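Local coordinates for protein Tetur07g02040 (Tetranychus urticae, PDB 6BDJ) that probably cleaves catechol-type aromatic rings between the two hydroxyl-bearing carbons, as an iron(III)-dependent intradiol dioxygenase of a plant-feeding spider mite, at residues A[62-67]-A[134-139]. Residues are numbered along the deposited sequence; the frame is centred on the assembly and turned at random.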
ATOM      1  N   GLY A  62       6.276  -1.830 -15.310  1.00 69.07           N
ATOM      2  CA  GLY A  62       6.691  -0.636 -14.595  1.00 72.75           C
ATOM      3  C   GLY A  62       8.093  -0.817 -14.068  1.00 75.96           C
ATOM      4  O   GLY A  62       8.872  -1.598 -14.641  1.00 75.82           O
ATOM      5  N   ILE A  63       8.410  -0.099 -12.994  1.00 76.49           N
ATOM      6  CA  ILE A  63       9.739  -0.167 -12.410  1.00 81.16           C
ATOM      7  C   ILE A  63       9.638  -0.969 -11.131  1.00 79.08           C
ATOM      8  O   ILE A  63       8.819  -0.684 -10.262  1.00 79.18           O
ATOM      9  CB  ILE A  63      10.364   1.223 -12.184  1.00 84.84           C
ATOM     10  CG1 ILE A  63      10.672   1.843 -13.559  1.00 89.56           C
ATOM     11  CG2 ILE A  63      11.654   1.097 -11.375  1.00 87.01           C
ATOM     12  CD1 ILE A  63      11.049   3.311 -13.574  1.00 93.55           C
ATOM     13  N   ARG A  64      10.503  -1.963 -11.024  1.00 82.17           N
ATOM     14  CA  ARG A  64      10.476  -2.890  -9.918  1.00 82.85           C
ATOM     15  C   ARG A  64      10.768  -2.191  -8.598  1.00 84.07           C
ATOM     16  O   ARG A  64      11.701  -1.387  -8.518  1.00 88.39           O
ATOM     17  CB  ARG A  64      11.451  -4.035 -10.185  1.00 88.12           C
ATOM     18  CG  ARG A  64      10.845  -5.094 -11.101  1.00 90.60           C
ATOM     19  CD  ARG A  64       9.914  -6.025 -10.327  1.00 90.32           C
ATOM     20  NE  ARG A  64      10.698  -6.780  -9.342  1.00 94.47           N
ATOM     21  CZ  ARG A  64      10.709  -6.616  -8.012  1.00 94.88           C
ATOM     22  NH1 ARG A  64      11.534  -7.365  -7.289  1.00 96.80           N
ATOM     23  NH2 ARG A  64       9.921  -5.741  -7.381  1.00 96.10           N
ATOM     24  N   LEU A  65       9.919  -2.463  -7.599  1.00 79.50           N
ATOM     25  CA  LEU A  65      10.062  -1.930  -6.258  1.00 77.76           C
ATOM     26  C   LEU A  65       9.855  -3.054  -5.273  1.00 72.05           C
ATOM     27  O   LEU A  65       8.831  -3.712  -5.313  1.00 68.74           O
ATOM     28  CB  LEU A  65       9.003  -0.871  -6.003  1.00 78.59           C
ATOM     29  CG  LEU A  65       8.823  -0.315  -4.588  1.00 77.69           C
ATOM     30  CD1 LEU A  65      10.128   0.217  -4.017  1.00 80.97           C
ATOM     31  CD2 LEU A  65       7.791   0.812  -4.604  1.00 78.00           C
ATOM     32  N   ASN A  66      10.828  -3.270  -4.399  1.00 71.70           N
ATOM     33  CA  ASN A  66      10.682  -4.156  -3.248  1.00 69.95           C
ATOM     34  C   ASN A  66      10.264  -3.361  -2.019  1.00 67.08           C
ATOM     35  O   ASN A  66      10.980  -2.456  -1.573  1.00 68.44           O
ATOM     36  CB  ASN A  66      11.994  -4.873  -2.951  1.00 73.61           C
ATOM     37  CG  ASN A  66      12.373  -5.878  -4.024  1.00 74.53           C
ATOM     38  OD1 ASN A  66      11.537  -6.371  -4.775  1.00 72.97           O
ATOM     39  ND2 ASN A  66      13.657  -6.186  -4.099  1.00 77.32           N
ATOM     40  N   VAL A  67       9.122  -3.725  -1.458  1.00 64.07           N
ATOM     41  CA  VAL A  67       8.546  -3.047  -0.314  1.00 63.76           C
ATOM     42  C   VAL A  67       8.745  -3.926   0.917  1.00 66.29           C
ATOM     43  O   VAL A  67       8.186  -5.012   0.986  1.00 65.76           O
ATOM     44  CB  VAL A  67       7.041  -2.797  -0.555  1.00 60.58           C
ATOM     45  CG1 VAL A  67       6.341  -2.303   0.714  1.00 59.64           C
ATOM     46  CG2 VAL A  67       6.831  -1.791  -1.680  1.00 59.47           C
ATOM     47  N   GLU A 134       7.474  -7.963  -3.679  1.00 58.01           N
ATOM     48  CA  GLU A 134       8.097  -7.572  -4.950  1.00 60.07           C
ATOM     49  C   GLU A 134       6.982  -7.015  -5.793  1.00 57.22           C
ATOM     50  O   GLU A 134       6.091  -7.750  -6.206  1.00 54.93           O
ATOM     51  CB  GLU A 134       8.745  -8.769  -5.645  1.00 59.40           C
ATOM     52  CG  GLU A 134       9.814  -9.433  -4.786  1.00 62.97           C
ATOM     53  CD  GLU A 134      10.555 -10.552  -5.501  1.00 65.80           C
ATOM     54  OE1 GLU A 134      10.030 -11.119  -6.477  1.00 67.32           O
ATOM     55  OE2 GLU A 134      11.701 -10.827  -5.106  1.00 71.75           O
ATOM     56  N   THR A 135       7.009  -5.704  -5.996  1.00 56.80           N
ATOM     57  CA  THR A 135       5.929  -5.016  -6.656  1.00 54.02           C
ATOM     58  C   THR A 135       6.490  -4.049  -7.659  1.00 57.07           C
ATOM     59  O   THR A 135       7.624  -4.200  -8.109  1.00 60.12           O
ATOM     60  CB  THR A 135       4.979  -4.362  -5.635  1.00 52.47           C
ATOM     61  OG1 THR A 135       3.851  -3.811  -6.310  1.00 49.21           O
ATOM     62  CG2 THR A 135       5.652  -3.307  -4.785  1.00 54.45           C
ATOM     63  N   LEU A 136       5.668  -3.106  -8.096  1.00 57.51           N
ATOM     64  CA  LEU A 136       6.128  -2.050  -8.972  1.00 60.97           C
ATOM     65  C   LEU A 136       5.861  -0.729  -8.285  1.00 60.99           C
ATOM     66  O   LEU A 136       4.974  -0.629  -7.438  1.00 58.86           O
ATOM     67  CB  LEU A 136       5.362  -2.101 -10.294  1.00 61.46           C
ATOM     68  CG  LEU A 136       5.423  -3.401 -11.120  1.00 61.75           C
ATOM     69  CD1 LEU A 136       4.502  -3.254 -12.322  1.00 61.48           C
ATOM     70  CD2 LEU A 136       6.841  -3.739 -11.566  1.00 64.54           C
ATOM     71  N   PHE A 137       6.594   0.300  -8.678  1.00 64.57           N
ATOM     72  CA  PHE A 137       6.189   1.642  -8.315  1.00 64.83           C
ATOM     73  C   PHE A 137       4.746   1.880  -8.847  1.00 62.30           C
ATOM     74  O   PHE A 137       4.464   1.601 -10.005  1.00 58.58           O
ATOM     75  CB  PHE A 137       7.178   2.675  -8.831  1.00 68.66           C
ATOM     76  CG  PHE A 137       6.952   4.032  -8.248  1.00 71.30           C
ATOM     77  CD1 PHE A 137       6.001   4.875  -8.801  1.00 71.59           C
ATOM     78  CD2 PHE A 137       7.643   4.451  -7.116  1.00 72.43           C
ATOM     79  CE1 PHE A 137       5.746   6.120  -8.253  1.00 72.90           C
ATOM     80  CE2 PHE A 137       7.389   5.696  -6.552  1.00 73.60           C
ATOM     81  CZ  PHE A 137       6.431   6.524  -7.112  1.00 74.25           C
ATOM     82  N   PRO A 138       3.824   2.352  -7.981  1.00 61.47           N
ATOM     83  CA  PRO A 138       2.426   2.472  -8.364  1.00 60.02           C
ATOM     84  C   PRO A 138       2.191   3.609  -9.325  1.00 65.61           C
ATOM     85  O   PRO A 138       2.902   4.619  -9.278  1.00 68.74           O
ATOM     86  CB  PRO A 138       1.719   2.743  -7.041  1.00 58.33           C
ATOM     87  CG  PRO A 138       2.721   3.494  -6.255  1.00 59.81           C
ATOM     88  CD  PRO A 138       4.033   2.807  -6.602  1.00 61.22           C
ATOM     89  N   GLY A 139       1.206   3.442 -10.199  1.00 68.37           N
ATOM     90  CA  GLY A 139       0.663   4.565 -10.950  1.00 72.70           C
ATOM     91  C   GLY A 139      -0.287   5.297 -10.017  1.00 74.51           C
ATOM     92  O   GLY A 139      -0.232   5.145  -8.794  1.00 75.02           O
TER
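Arg-64 folds back over the strand pair so that its guanidinium reaches the backbone of Thr-135, a worked example of a side chain adding a second donor to a carbonyl already used by the sheet. The chain bends at chi2 (-80°) and again at chi3, which brings Arg-64 NH2 to Thr-135 O, 2.9 Å away, in the carbonyl plane and on a lone pair. Leu-65 N also donates to Thr-135 O at 2.9 Å, but from above that plane, so two donors grip the oxygen from different directions. Asn-66 OD1, 2.7 Å from Arg-64 NH1, and Thr-135 O both lie at the guanidinium edge and together fix its rotation, while Asn-66 ND2 is held by Glu-219. Over one guanidinium face comes Glu-134 CB, 3.5 Å from Arg-64 NH1; the Glu-134 carboxylate lies beyond salt-bridge distance and binds Asn-55 instead. The amide of Asn-66 and this carboxylate run side by side, their planes 15° apart. Here strand 64-73 pairs antiparallel with 130-136, an outermost strand of the mixed sheet in the beta-rich intradiol dioxygenase fold. Leu-65 and Thr-135 form the hydrogen-bonded pair, each N-H meeting the other's carbonyl, flanked by the non-hydrogen-bonded pairs Arg-64/Leu-136 and Asn-66/Glu-134. With an alanine at Arg-64, Thr-135 O would probably keep only the Leu-65 N-H of its two donors, and Asn-66 OD1 would lose its guanidinium partner. On the sheet face that carries Leu-65 and Thr-135, Thr-135 CG2 lies 3.7 Å from Val-67 CG2, and OG1 turns to Gln-89. Past the paired strands, Phe-137 N bonds Ile-63 O at 2.9 Å, nearly straight at 163°, and Leu-65 CD2 approaches the Phe-137 ring obliquely. The Leu-136 side chain crosses that of Arg-64 at about a right angle, Leu-136 CD2 lying 4.0 Å from Arg-64 CD.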